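Local structure of superoxide dismutase (Chaetomium thermophilum, 4BR6) at residues B[79-84]-B[179-184]; B[85-90]-B[184-189]; B[112-117]-B[138-143]; B[130-135]-B[150-155]. The protein catalyses the manganese-dependent dismutation of superoxide to hydrogen peroxide and molecular oxygen, and so probably protects the cell from radicals. All blocks are in the same frame, centred on the assembly; numbering follows the deposited sequence.

Interaction 1: B[79-84]-B[179-184]; sequences ENLAPA and EAIWNV
V184 and L81 bury most of the surface between 79-84 and 179-184. The carbonyl oxygen of V184 accepts the one hydrogen bond between the segments, from A82 N to V184 O at 2.9 Å, with an N-H...O angle of 160°. The same oxygen also receives a CA-H...O contact, L81 CA lying 3.2 Å from V184 O, so that two successive residues of the loop close on one acceptor. The side chains of L81 and V184 cross obliquely, L81 CD2 standing 4.0 Å from V184 CG2. That methyl of L81 also meets I181, with CD2 4.1 Å from I181 CG1; placing CG1 anti to the backbone N (chi1 -168°) turns this branch of I181 to the leucine. V184 CB also lies 3.3 Å from A82 O, while at the more exposed end A84 CB packs on N183 O. I181 continues onto I159 of strand 153-160, and V184 onto Y17. The contact thus ties the loop after helix 61-79 of the alpha-hairpin domain to the turn after helix 174-180 of the C-terminal domain, the two-domain arrangement of iron/manganese superoxide dismutases, with the side chain of L81 about 10 Å from the bound manganese(III) ion.

Interaction 2: B[85-90]-B[184-189]; sequences SREGGG and VINWKT
E87 lies against N186 and K188, and from there the chain runs through three glycines past I185 and W187. The CB and CG of E87, rather than its carboxylate, make the nearest approach to the lysine, with E87 CG 3.5 Å from K188 NZ. The chain of K188 bends at its last two torsions (chi3 45°, chi4 56°), which brings the ammonium over these carbons; E87 OE1 stays 4.1 Å from K188 NZ, opposite charges too far apart for a salt bridge. The carboxylate of E87 and the amide of N186 stand almost perpendicular, their planes 85° apart. The backbone oxygen of E87 receives a CA-H...O contact from N186. N186 is the N-cap of helix 187-195, against whose start the loop holding 85-90, between helices 61-79 and 94-104, packs; its OD1 accepts from the backbone N of K188, at 2.9 Å, and from that of T189, which stands above the amide plane. An alanine in place of N186 would probably leave these two N-H groups at the helix start without their acceptor and take away the amide that packs against E87. G88 passes close to V184, its CA making a CA-H...O contact with I185 O. G89 N donates to I185 O at 3.0 Å, arriving above the carbonyl plane, while G89 O sits at the edge of the W187 ring, 3.5 Å from W187 CD1; I185 CG2 lies over one face of that ring. A water accepts from W187 NE1 and donates to G90 O, linking the last glycine to the indole.

Interaction 3: B[112-117]-B[138-143]; sequences KQMNAA and LAIVTR
Helix 112-117 runs nearly parallel to strand 138-143, their N-to-C directions 12° apart and their axes 9.0 Å from each other at closest approach. I140 carries the contact from the strand side, pointing toward the helix and dividing its two branches between successive turns. The longer branch ends at CD1, which lies 3.7 Å from Q113 CB and 3.6 Å from the backbone N of M114, with M114 CB just beyond. The shorter branch places CG2 at 3.7 Å from A117 CB. Having CG1 anti to the carbonyl carbon and CG2 anti to the backbone N (chi1 -64°) spreads the branches in this way, one to each turn. A117 CB also meets T142 CG2 at 4.1 Å. The side chains meet through methyl and methylene groups, with no polar bond between the segments. I140 and Q113 both continue onto F104 of helix 94-104, and M114 onto A127 of strand 125-132 and M157 of strand 153-160. Q113 also packs on D134 of the second subunit. This is a helix laid on one face of a three-stranded antiparallel sheet, the alpha/beta arrangement of the C-terminal domain of iron/manganese superoxide dismutases.

Interaction 4: B[130-135]-B[150-155]; sequences AKDKDS and TGQLVP
Strands 125-132 and 153-160 of the C-terminal domain's three-stranded antiparallel sheet pair where strand 125-132 ends and strand 153-160 begins, in a regular ladder that opens into the loops at K133 and Q152. K131 and V154 form the hydrogen-bonded pair, K131 N to V154 O at 2.9 Å and V154 N to K131 O at 3.0 Å; A130 with P155 and D132 with L153 are the non-hydrogen-bonded pairs around it. K133 N extends the ladder by one bond to Q152 O. On the face carrying A130, D132, L153 and P155, L153 CD2 packs 3.7 Å from D132 CA. D132 begins an Asx turn: with CG anti to the backbone N (chi1 -177°), its OD1 accepts from D134 N at 2.8 Å and from S135 N at 3.0 Å, the two donors coming from opposite faces of the carboxylate plane. A leucine in place of D132 would probably leave both of these backbone N-H groups without their acceptor and the turn less firmly set. Q152 and D134 join the loops, their side chains crossing at about a right angle. Q152 NE2 donates to the anti side of D134 OD2 at 2.8 Å, while K133 NZ forms a salt bridge on the syn side of that oxygen, 3.1 Å from D134 OD2. A water accepts from K133 NZ and donates to both D134 OD2 and Q152 OE1.

In the fold
Interactions 1 and 2 are neighbours, their centres 6 Å apart; they share V184, and N186 N bonds to N80 O at 2.9 Å. Interactions 3 and 4, centres 14 Å apart, reach the same sheet: A130 N bonds to A139 O, and V141 packs on L153. Along the chain both are nested inside the loop closed by interaction 1. W182 bridges the two groups, its NE1 bonding to N115 OD1 at 2.8 Å although the centres of interactions 1 and 3 are about 17 Å apart. Around the manganese held by H26, H74, D160 and H164, interaction 1 comes nearest the ligands, the side chain of I181 about 7 Å from that of D160; interaction 4 is remote.

Interaction 1: B[79-84]-B[179-184]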
loop_
_atom_site.group_PDB
_atom_site.type_symbol
_atom_site.label_atom_id
_atom_site.label_comp_id
_atom_site.label_asym_id
_atom_site.label_seq_id
_atom_site.Cartn_x
_atom_site.Cartn_y
_atom_site.Cartn_z
ATOM N N GLU B 79 18.366 20.906 -4.111
ATOM C CA GLU B 79 19.815 20.804 -4.116
ATOM C C GLU B 79 20.360 20.197 -5.396
ATOM O O GLU B 79 21.471 20.548 -5.801
ATOM C CB GLU B 79 20.289 19.951 -2.949
ATOM C CG GLU B 79 20.092 20.559 -1.596
ATOM C CD GLU B 79 20.644 19.655 -0.511
ATOM O OE1 GLU B 79 21.070 18.526 -0.850
ATOM O OE2 GLU B 79 20.654 20.056 0.668
ATOM N N ASN B 80 19.613 19.278 -6.021
ATOM C CA ASN B 80 20.087 18.689 -7.288
ATOM C C ASN B 80 19.459 19.336 -8.524
ATOM O O ASN B 80 19.348 18.726 -9.577
ATOM C CB ASN B 80 20.085 17.127 -7.322
ATOM C CG ASN B 80 18.687 16.483 -7.382
ATOM O OD1 ASN B 80 18.344 15.657 -6.531
ATOM N ND2 ASN B 80 17.912 16.801 -8.419
ATOM N N LEU B 81 19.077 20.599 -8.364
ATOM C CA LEU B 81 18.610 21.430 -9.464
ATOM C C LEU B 81 19.486 22.686 -9.510
ATOM O O LEU B 81 19.851 23.235 -8.469
ATOM C CB LEU B 81 17.142 21.847 -9.291
ATOM C CG LEU B 81 16.036 20.801 -9.474
ATOM C CD1 LEU B 81 14.696 21.413 -9.178
ATOM C CD2 LEU B 81 16.034 20.200 -10.878
ATOM N N ALA B 82 19.816 23.139 -10.711
ATOM C CA ALA B 82 20.578 24.360 -10.870
ATOM C C ALA B 82 20.315 24.934 -12.255
ATOM O O ALA B 82 19.977 24.196 -13.178
ATOM C CB ALA B 82 22.054 24.095 -10.658
ATOM N N PRO B 83 20.433 26.265 -12.398
ATOM C CA PRO B 83 20.237 26.899 -13.707
ATOM C C PRO B 83 21.140 26.306 -14.776
ATOM O O PRO B 83 22.274 25.950 -14.481
ATOM C CB PRO B 83 20.612 28.361 -13.456
ATOM C CG PRO B 83 21.314 28.374 -12.116
ATOM C CD PRO B 83 20.762 27.248 -11.353
ATOM N N ALA B 84 20.640 26.207 -16.002
ATOM C CA ALA B 84 21.389 25.580 -17.090
ATOM C C ALA B 84 22.663 26.345 -17.444
ATOM O O ALA B 84 23.601 25.769 -17.987
ATOM C CB ALA B 84 20.511 25.444 -18.318
ATOM N N GLU B 179 11.798 14.736 -19.868
ATOM C CA GLU B 179 12.905 14.953 -20.801
ATOM C C GLU B 179 13.593 16.296 -20.550
ATOM O O GLU B 179 14.820 16.378 -20.534
ATOM C CB GLU B 179 12.410 14.903 -22.243
ATOM C CG GLU B 179 13.477 15.189 -23.286
ATOM C CD GLU B 179 14.515 14.085 -23.399
ATOM O OE1 GLU B 179 14.330 13.021 -22.772
ATOM O OE2 GLU B 179 15.517 14.274 -24.124
ATOM N N ALA B 180 12.790 17.340 -20.360
ATOM C CA ALA B 180 13.302 18.688 -20.153
ATOM C C ALA B 180 14.154 18.841 -18.876
ATOM O O ALA B 180 15.150 19.567 -18.883
ATOM C CB ALA B 180 12.145 19.698 -20.143
ATOM N N ILE B 181 13.789 18.164 -17.791
ATOM C CA ILE B 181 14.409 18.455 -16.491
ATOM C C ILE B 181 15.906 18.137 -16.444
ATOM O O ILE B 181 16.642 18.700 -15.643
ATOM C CB ILE B 181 13.689 17.718 -15.327
ATOM C CG1 ILE B 181 14.163 18.252 -13.966
ATOM C CG2 ILE B 181 13.908 16.215 -15.443
ATOM C CD1 ILE B 181 13.293 17.809 -12.792
ATOM N N TRP B 182 16.354 17.226 -17.292
ATOM C CA TRP B 182 17.766 16.861 -17.309
ATOM C C TRP B 182 18.653 18.063 -17.582
ATOM O O TRP B 182 19.823 18.061 -17.224
ATOM C CB TRP B 182 18.027 15.754 -18.332
ATOM C CG TRP B 182 17.291 14.501 -17.961
ATOM C CD1 TRP B 182 16.041 14.160 -18.343
ATOM C CD2 TRP B 182 17.747 13.456 -17.092
ATOM N NE1 TRP B 182 15.681 12.962 -17.783
ATOM C CE2 TRP B 182 16.712 12.509 -17.006
ATOM C CE3 TRP B 182 18.924 13.233 -16.377
ATOM C CZ2 TRP B 182 16.822 11.347 -16.251
ATOM C CZ3 TRP B 182 19.030 12.078 -15.621
ATOM C CH2 TRP B 182 17.985 11.149 -15.566
ATOM N N ASN B 183 18.082 19.092 -18.209
ATOM C CA ASN B 183 18.816 20.315 -18.505
ATOM C C ASN B 183 19.161 21.152 -17.289
ATOM O O ASN B 183 19.997 22.055 -17.383
ATOM C CB ASN B 183 18.037 21.188 -19.481
ATOM C CG ASN B 183 18.029 20.619 -20.867
ATOM O OD1 ASN B 183 19.027 20.703 -21.586
ATOM N ND2 ASN B 183 16.913 20.022 -21.253
ATOM N N VAL B 184 18.518 20.855 -16.164
ATOM C CA VAL B 184 18.730 21.614 -14.936
ATOM C C VAL B 184 19.093 20.739 -13.726
ATOM O O VAL B 184 18.951 21.183 -12.596
ATOM C CB VAL B 184 17.492 22.507 -14.594
ATOM C CG1 VAL B 184 17.366 23.666 -15.594
ATOM C CG2 VAL B 184 16.213 21.688 -14.568
#

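Interaction 2: B[85-90]-B[184-189]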
loop_
_atom_site.group_PDB
_atom_site.type_symbol
_atom_site.label_atom_id
_atom_site.label_comp_id
_atom_site.label_asym_id
_atom_site.label_seq_id
_atom_site.Cartn_x
_atom_site.Cartn_y
_atom_site.Cartn_z
ATOM N N SER B 85 22.696 27.638 -17.121
ATOM C CA SER B 85 23.843 28.484 -17.450
ATOM C C SER B 85 24.991 28.259 -16.487
ATOM O O SER B 85 26.065 28.811 -16.675
ATOM C CB SER B 85 23.457 29.966 -17.420
ATOM O OG SER B 85 23.357 30.460 -16.096
ATOM N N ARG B 86 24.753 27.456 -15.453
ATOM C CA ARG B 86 25.763 27.195 -14.432
ATOM C C ARG B 86 25.983 25.705 -14.219
ATOM O O ARG B 86 26.552 25.032 -15.076
ATOM C CB ARG B 86 25.376 27.864 -13.118
ATOM C CG ARG B 86 25.341 29.366 -13.175
ATOM C CD ARG B 86 25.160 29.930 -11.791
ATOM N NE ARG B 86 23.863 30.570 -11.627
ATOM C CZ ARG B 86 23.205 30.672 -10.474
ATOM N NH1 ARG B 86 23.700 30.172 -9.352
ATOM N NH2 ARG B 86 22.039 31.284 -10.445
ATOM N N GLU B 87 25.531 25.193 -13.081
ATOM C CA GLU B 87 25.903 23.844 -12.634
ATOM C C GLU B 87 24.836 22.817 -12.998
ATOM O O GLU B 87 24.931 21.645 -12.633
ATOM C CB GLU B 87 26.130 23.834 -11.121
ATOM C CG GLU B 87 26.511 25.187 -10.525
ATOM C CD GLU B 87 25.347 25.849 -9.833
ATOM O OE1 GLU B 87 25.082 25.520 -8.654
ATOM O OE2 GLU B 87 24.691 26.691 -10.476
ATOM N N GLY B 88 23.824 23.268 -13.726
ATOM C CA GLY B 88 22.714 22.419 -14.095
ATOM C C GLY B 88 22.922 21.913 -15.496
ATOM O O GLY B 88 23.534 22.591 -16.318
ATOM N N GLY B 89 22.428 20.710 -15.762
ATOM C CA GLY B 89 22.525 20.124 -17.082
ATOM C C GLY B 89 23.859 19.432 -17.290
ATOM O O GLY B 89 24.606 19.199 -16.336
ATOM N N GLY B 90 24.154 19.119 -18.548
ATOM C CA GLY B 90 25.367 18.419 -18.908
ATOM C C GLY B 90 25.282 16.971 -18.474
ATOM O O GLY B 90 24.194 16.403 -18.399
ATOM N N VAL B 184 18.518 20.855 -16.164
ATOM C CA VAL B 184 18.730 21.614 -14.936
ATOM C C VAL B 184 19.093 20.739 -13.726
ATOM O O VAL B 184 18.951 21.183 -12.596
ATOM C CB VAL B 184 17.492 22.507 -14.594
ATOM C CG1 VAL B 184 17.366 23.666 -15.594
ATOM C CG2 VAL B 184 16.213 21.688 -14.568
ATOM N N ILE B 185 19.583 19.520 -13.959
ATOM C CA ILE B 185 20.058 18.653 -12.867
ATOM C C ILE B 185 21.476 19.013 -12.434
ATOM O O ILE B 185 22.379 19.017 -13.252
ATOM C CB ILE B 185 20.071 17.152 -13.274
ATOM C CG1 ILE B 185 18.660 16.684 -13.625
ATOM C CG2 ILE B 185 20.657 16.279 -12.155
ATOM C CD1 ILE B 185 17.660 16.834 -12.498
ATOM N N ASN B 186 21.676 19.284 -11.143
ATOM C CA ASN B 186 23.004 19.631 -10.640
ATOM C C ASN B 186 23.870 18.393 -10.374
ATOM O O ASN B 186 23.820 17.813 -9.295
ATOM C CB ASN B 186 22.916 20.479 -9.368
ATOM C CG ASN B 186 24.243 21.103 -9.000
ATOM O OD1 ASN B 186 25.291 20.590 -9.375
ATOM N ND2 ASN B 186 24.208 22.231 -8.292
ATOM N N TRP B 187 24.694 18.009 -11.349
ATOM C CA TRP B 187 25.484 16.786 -11.226
ATOM C C TRP B 187 26.683 16.970 -10.325
ATOM O O TRP B 187 27.359 16.012 -9.988
ATOM C CB TRP B 187 25.926 16.253 -12.587
ATOM C CG TRP B 187 24.775 15.700 -13.340
ATOM C CD1 TRP B 187 24.174 16.241 -14.423
ATOM C CD2 TRP B 187 24.051 14.508 -13.029
ATOM N NE1 TRP B 187 23.123 15.458 -14.823
ATOM C CE2 TRP B 187 23.025 14.389 -13.980
ATOM C CE3 TRP B 187 24.167 13.533 -12.037
ATOM C CZ2 TRP B 187 22.135 13.333 -13.976
ATOM C CZ3 TRP B 187 23.284 12.491 -12.040
ATOM C CH2 TRP B 187 22.281 12.396 -13.001
ATOM N N LYS B 188 26.938 18.204 -9.918
ATOM C CA LYS B 188 27.974 18.458 -8.927
ATOM C C LYS B 188 27.449 18.080 -7.540
ATOM O O LYS B 188 28.159 17.491 -6.735
ATOM C CB LYS B 188 28.429 19.917 -8.993
ATOM C CG LYS B 188 29.323 20.365 -7.855
ATOM C CD LYS B 188 30.253 21.509 -8.266
ATOM C CE LYS B 188 29.548 22.598 -9.052
ATOM N NZ LYS B 188 28.382 23.174 -8.334
ATOM N N THR B 189 26.190 18.387 -7.268
ATOM C CA THR B 189 25.586 17.968 -6.000
ATOM C C THR B 189 25.555 16.444 -5.914
ATOM O O THR B 189 25.877 15.871 -4.887
ATOM C CB THR B 189 24.147 18.491 -5.846
ATOM O OG1 THR B 189 24.157 19.917 -5.851
ATOM C CG2 THR B 189 23.522 18.008 -4.557
HETATM O O HOH W 1 25.548 18.972 -14.079
HETATM O O HOH W 2 21.384 15.927 -17.143
#

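Interaction 3: B[112-117]-B[138-143]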
loop_
_atom_site.group_PDB
_atom_site.type_symbol
_atom_site.label_atom_id
_atom_site.label_comp_id
_atom_site.label_asym_id
_atom_site.label_seq_id
_atom_site.Cartn_x
_atom_site.Cartn_y
_atom_site.Cartn_z
ATOM N N LYS B 112 17.474 7.022 -20.030
ATOM C CA LYS B 112 16.342 6.332 -20.649
ATOM C C LYS B 112 15.538 5.543 -19.630
ATOM O O LYS B 112 14.316 5.652 -19.561
ATOM C CB LYS B 112 16.869 5.384 -21.731
ATOM C CG LYS B 112 15.810 4.728 -22.601
ATOM C CD LYS B 112 16.470 3.940 -23.725
ATOM C CE LYS B 112 16.246 2.452 -23.592
ATOM N NZ LYS B 112 16.661 1.923 -22.262
ATOM N N GLN B 113 16.226 4.743 -18.830
ATOM C CA GLN B 113 15.544 3.897 -17.873
ATOM C C GLN B 113 14.874 4.720 -16.788
ATOM O O GLN B 113 13.794 4.364 -16.313
ATOM C CB GLN B 113 16.526 2.906 -17.264
ATOM C CG GLN B 113 16.853 1.789 -18.222
ATOM C CD GLN B 113 17.996 0.941 -17.753
ATOM O OE1 GLN B 113 18.709 1.304 -16.822
ATOM N NE2 GLN B 113 18.185 -0.203 -18.399
ATOM N N MET B 114 15.508 5.819 -16.385
ATOM C CA MET B 114 14.929 6.642 -15.331
ATOM C C MET B 114 13.671 7.323 -15.843
ATOM O O MET B 114 12.663 7.390 -15.146
ATOM C CB MET B 114 15.889 7.705 -14.810
ATOM C CG MET B 114 15.305 8.450 -13.608
ATOM S SD MET B 114 16.510 8.651 -12.292
ATOM C CE MET B 114 15.617 9.540 -11.019
ATOM N N ASN B 115 13.742 7.834 -17.065
ATOM C CA ASN B 115 12.574 8.409 -17.715
ATOM C C ASN B 115 11.410 7.424 -17.797
ATOM O O ASN B 115 10.266 7.796 -17.590
ATOM C CB ASN B 115 12.933 8.915 -19.114
ATOM C CG ASN B 115 13.696 10.234 -19.078
ATOM O OD1 ASN B 115 13.717 10.925 -18.062
ATOM N ND2 ASN B 115 14.306 10.595 -20.195
ATOM N N ALA B 116 11.704 6.165 -18.091
ATOM C CA ALA B 116 10.676 5.132 -18.100
ATOM C C ALA B 116 10.097 4.919 -16.703
ATOM O O ALA B 116 8.883 4.815 -16.534
ATOM C CB ALA B 116 11.242 3.832 -18.638
ATOM N N ALA B 117 10.969 4.841 -15.702
ATOM C CA ALA B 117 10.542 4.634 -14.325
ATOM C C ALA B 117 9.613 5.745 -13.875
ATOM O O ALA B 117 8.648 5.495 -13.171
ATOM C CB ALA B 117 11.736 4.575 -13.410
ATOM N N LEU B 138 24.725 1.244 -8.068
ATOM C CA LEU B 138 23.661 2.217 -8.323
ATOM C C LEU B 138 22.395 1.570 -8.892
ATOM O O LEU B 138 22.468 0.583 -9.613
ATOM C CB LEU B 138 24.146 3.275 -9.322
ATOM C CG LEU B 138 25.375 4.095 -8.945
ATOM C CD1 LEU B 138 25.636 5.094 -10.042
ATOM C CD2 LEU B 138 25.180 4.775 -7.589
ATOM N N ALA B 139 21.236 2.148 -8.589
ATOM C CA ALA B 139 19.979 1.669 -9.144
ATOM C C ALA B 139 18.970 2.799 -9.258
ATOM O O ALA B 139 19.146 3.873 -8.676
ATOM C CB ALA B 139 19.408 0.528 -8.295
ATOM N N ILE B 140 17.916 2.552 -10.027
ATOM C CA ILE B 140 16.782 3.462 -10.098
ATOM C C ILE B 140 15.641 2.843 -9.280
ATOM O O ILE B 140 15.247 1.708 -9.522
ATOM C CB ILE B 140 16.353 3.682 -11.575
ATOM C CG1 ILE B 140 17.474 4.374 -12.347
ATOM C CG2 ILE B 140 15.052 4.497 -11.670
ATOM C CD1 ILE B 140 17.429 4.127 -13.846
ATOM N N VAL B 141 15.141 3.576 -8.289
ATOM C CA VAL B 141 13.996 3.114 -7.526
ATOM C C VAL B 141 12.891 4.128 -7.682
ATOM O O VAL B 141 13.146 5.270 -8.056
ATOM C CB VAL B 141 14.318 2.933 -6.031
ATOM C CG1 VAL B 141 15.433 1.886 -5.857
ATOM C CG2 VAL B 141 14.697 4.276 -5.380
ATOM N N THR B 142 11.668 3.698 -7.382
ATOM C CA THR B 142 10.526 4.586 -7.330
ATOM C C THR B 142 9.959 4.570 -5.905
ATOM O O THR B 142 10.083 3.577 -5.186
ATOM C CB THR B 142 9.458 4.160 -8.338
ATOM O OG1 THR B 142 9.117 2.789 -8.114
ATOM C CG2 THR B 142 9.985 4.332 -9.752
ATOM N N ARG B 143 9.363 5.679 -5.493
ATOM C CA ARG B 143 8.697 5.755 -4.199
ATOM C C ARG B 143 7.320 6.363 -4.402
ATOM O O ARG B 143 7.164 7.286 -5.195
ATOM C CB ARG B 143 9.531 6.593 -3.226
ATOM C CG ARG B 143 10.863 5.959 -2.880
ATOM C CD ARG B 143 10.693 4.881 -1.817
ATOM N NE ARG B 143 11.949 4.228 -1.449
ATOM C CZ ARG B 143 12.496 3.205 -2.109
ATOM N NH1 ARG B 143 11.927 2.708 -3.196
ATOM N NH2 ARG B 143 13.630 2.673 -1.678
#

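Interaction 4: B[130-135]-B[150-155]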
loop_
_atom_site.group_PDB
_atom_site.type_symbol
_atom_site.label_atom_id
_atom_site.label_comp_id
_atom_site.label_asym_id
_atom_site.label_seq_id
_atom_site.Cartn_x
_atom_site.Cartn_y
_atom_site.Cartn_z
ATOM N N ALA B 130 19.834 5.935 -6.714
ATOM C CA ALA B 130 20.258 5.680 -5.342
ATOM C C ALA B 130 21.467 4.760 -5.311
ATOM O O ALA B 130 21.719 4.033 -6.266
ATOM C CB ALA B 130 19.129 5.100 -4.525
ATOM N N LYS B 131 22.184 4.780 -4.193
ATOM C CA LYS B 131 23.414 4.011 -4.038
ATOM C C LYS B 131 23.359 3.063 -2.844
ATOM O O LYS B 131 23.119 3.492 -1.708
ATOM C CB LYS B 131 24.593 4.960 -3.857
ATOM C CG LYS B 131 25.940 4.268 -3.809
ATOM C CD LYS B 131 27.068 5.281 -3.662
ATOM C CE LYS B 131 28.430 4.630 -3.764
ATOM N NZ LYS B 131 29.535 5.584 -3.458
ATOM N N ASP B 132 23.601 1.779 -3.098
ATOM C CA ASP B 132 23.621 0.776 -2.030
ATOM C C ASP B 132 24.730 1.099 -1.043
ATOM O O ASP B 132 25.873 1.317 -1.435
ATOM C CB ASP B 132 23.826 -0.630 -2.601
ATOM C CG ASP B 132 23.769 -1.706 -1.534
ATOM O OD1 ASP B 132 24.751 -1.852 -0.784
ATOM O OD2 ASP B 132 22.739 -2.394 -1.434
ATOM N N LYS B 133 24.387 1.119 0.240
ATOM C CA LYS B 133 25.282 1.641 1.267
ATOM C C LYS B 133 26.510 0.773 1.506
ATOM O O LYS B 133 27.489 1.233 2.096
ATOM C CB LYS B 133 24.521 1.870 2.584
ATOM C CG LYS B 133 24.045 0.608 3.301
ATOM C CD LYS B 133 23.494 0.953 4.681
ATOM C CE LYS B 133 22.883 -0.235 5.407
ATOM N NZ LYS B 133 23.850 -1.322 5.689
ATOM N N ASP B 134 26.466 -0.466 1.021
ATOM C CA ASP B 134 27.507 -1.444 1.306
ATOM C C ASP B 134 28.373 -1.703 0.077
ATOM O O ASP B 134 29.602 -1.698 0.171
ATOM C CB ASP B 134 26.899 -2.759 1.810
ATOM C CG ASP B 134 26.368 -2.655 3.238
ATOM O OD1 ASP B 134 27.124 -2.223 4.129
ATOM O OD2 ASP B 134 25.192 -2.997 3.475
ATOM N N SER B 135 27.731 -1.922 -1.067
ATOM C CA SER B 135 28.435 -2.306 -2.285
ATOM C C SER B 135 28.751 -1.081 -3.134
ATOM O O SER B 135 29.745 -1.053 -3.861
ATOM C CB SER B 135 27.606 -3.328 -3.082
ATOM O OG SER B 135 26.395 -2.766 -3.570
ATOM N N THR B 150 15.514 5.213 2.105
ATOM C CA THR B 150 16.220 5.068 3.377
ATOM C C THR B 150 16.691 3.635 3.618
ATOM O O THR B 150 16.369 2.730 2.846
ATOM C CB THR B 150 15.339 5.545 4.543
ATOM O OG1 THR B 150 16.132 5.645 5.731
ATOM C CG2 THR B 150 14.170 4.599 4.762
ATOM N N GLY B 151 17.467 3.425 4.677
ATOM C CA GLY B 151 17.989 2.100 4.967
ATOM C C GLY B 151 19.157 1.707 4.074
ATOM O O GLY B 151 20.196 2.363 4.051
ATOM N N GLN B 152 18.973 0.630 3.324
ATOM C CA GLN B 152 20.036 0.043 2.511
ATOM C C GLN B 152 20.481 0.954 1.375
ATOM O O GLN B 152 21.563 0.770 0.808
ATOM C CB GLN B 152 19.547 -1.286 1.915
ATOM C CG GLN B 152 20.635 -2.183 1.351
ATOM C CD GLN B 152 21.585 -2.668 2.413
ATOM O OE1 GLN B 152 21.252 -2.686 3.592
ATOM N NE2 GLN B 152 22.776 -3.074 2.003
ATOM N N LEU B 153 19.629 1.914 1.026
ATOM C CA LEU B 153 19.859 2.776 -0.123
ATOM C C LEU B 153 19.941 4.241 0.267
ATOM O O LEU B 153 19.202 4.713 1.131
ATOM C CB LEU B 153 18.744 2.602 -1.143
ATOM C CG LEU B 153 18.660 1.241 -1.820
ATOM C CD1 LEU B 153 17.568 1.326 -2.859
ATOM C CD2 LEU B 153 19.990 0.851 -2.431
ATOM N N VAL B 154 20.841 4.951 -0.402
ATOM C CA VAL B 154 21.089 6.358 -0.128
ATOM C C VAL B 154 20.702 7.138 -1.381
ATOM O O VAL B 154 21.161 6.813 -2.476
ATOM C CB VAL B 154 22.578 6.613 0.222
ATOM C CG1 VAL B 154 22.759 8.036 0.741
ATOM C CG2 VAL B 154 23.090 5.586 1.253
ATOM N N PRO B 155 19.840 8.148 -1.242
ATOM C CA PRO B 155 19.439 8.842 -2.473
ATOM C C PRO B 155 20.535 9.794 -2.979
ATOM O O PRO B 155 21.190 10.437 -2.160
ATOM C CB PRO B 155 18.183 9.607 -2.041
ATOM C CG PRO B 155 18.355 9.818 -0.554
ATOM C CD PRO B 155 19.106 8.631 -0.056
HETATM O O HOH W 3 23.268 -4.031 5.312
#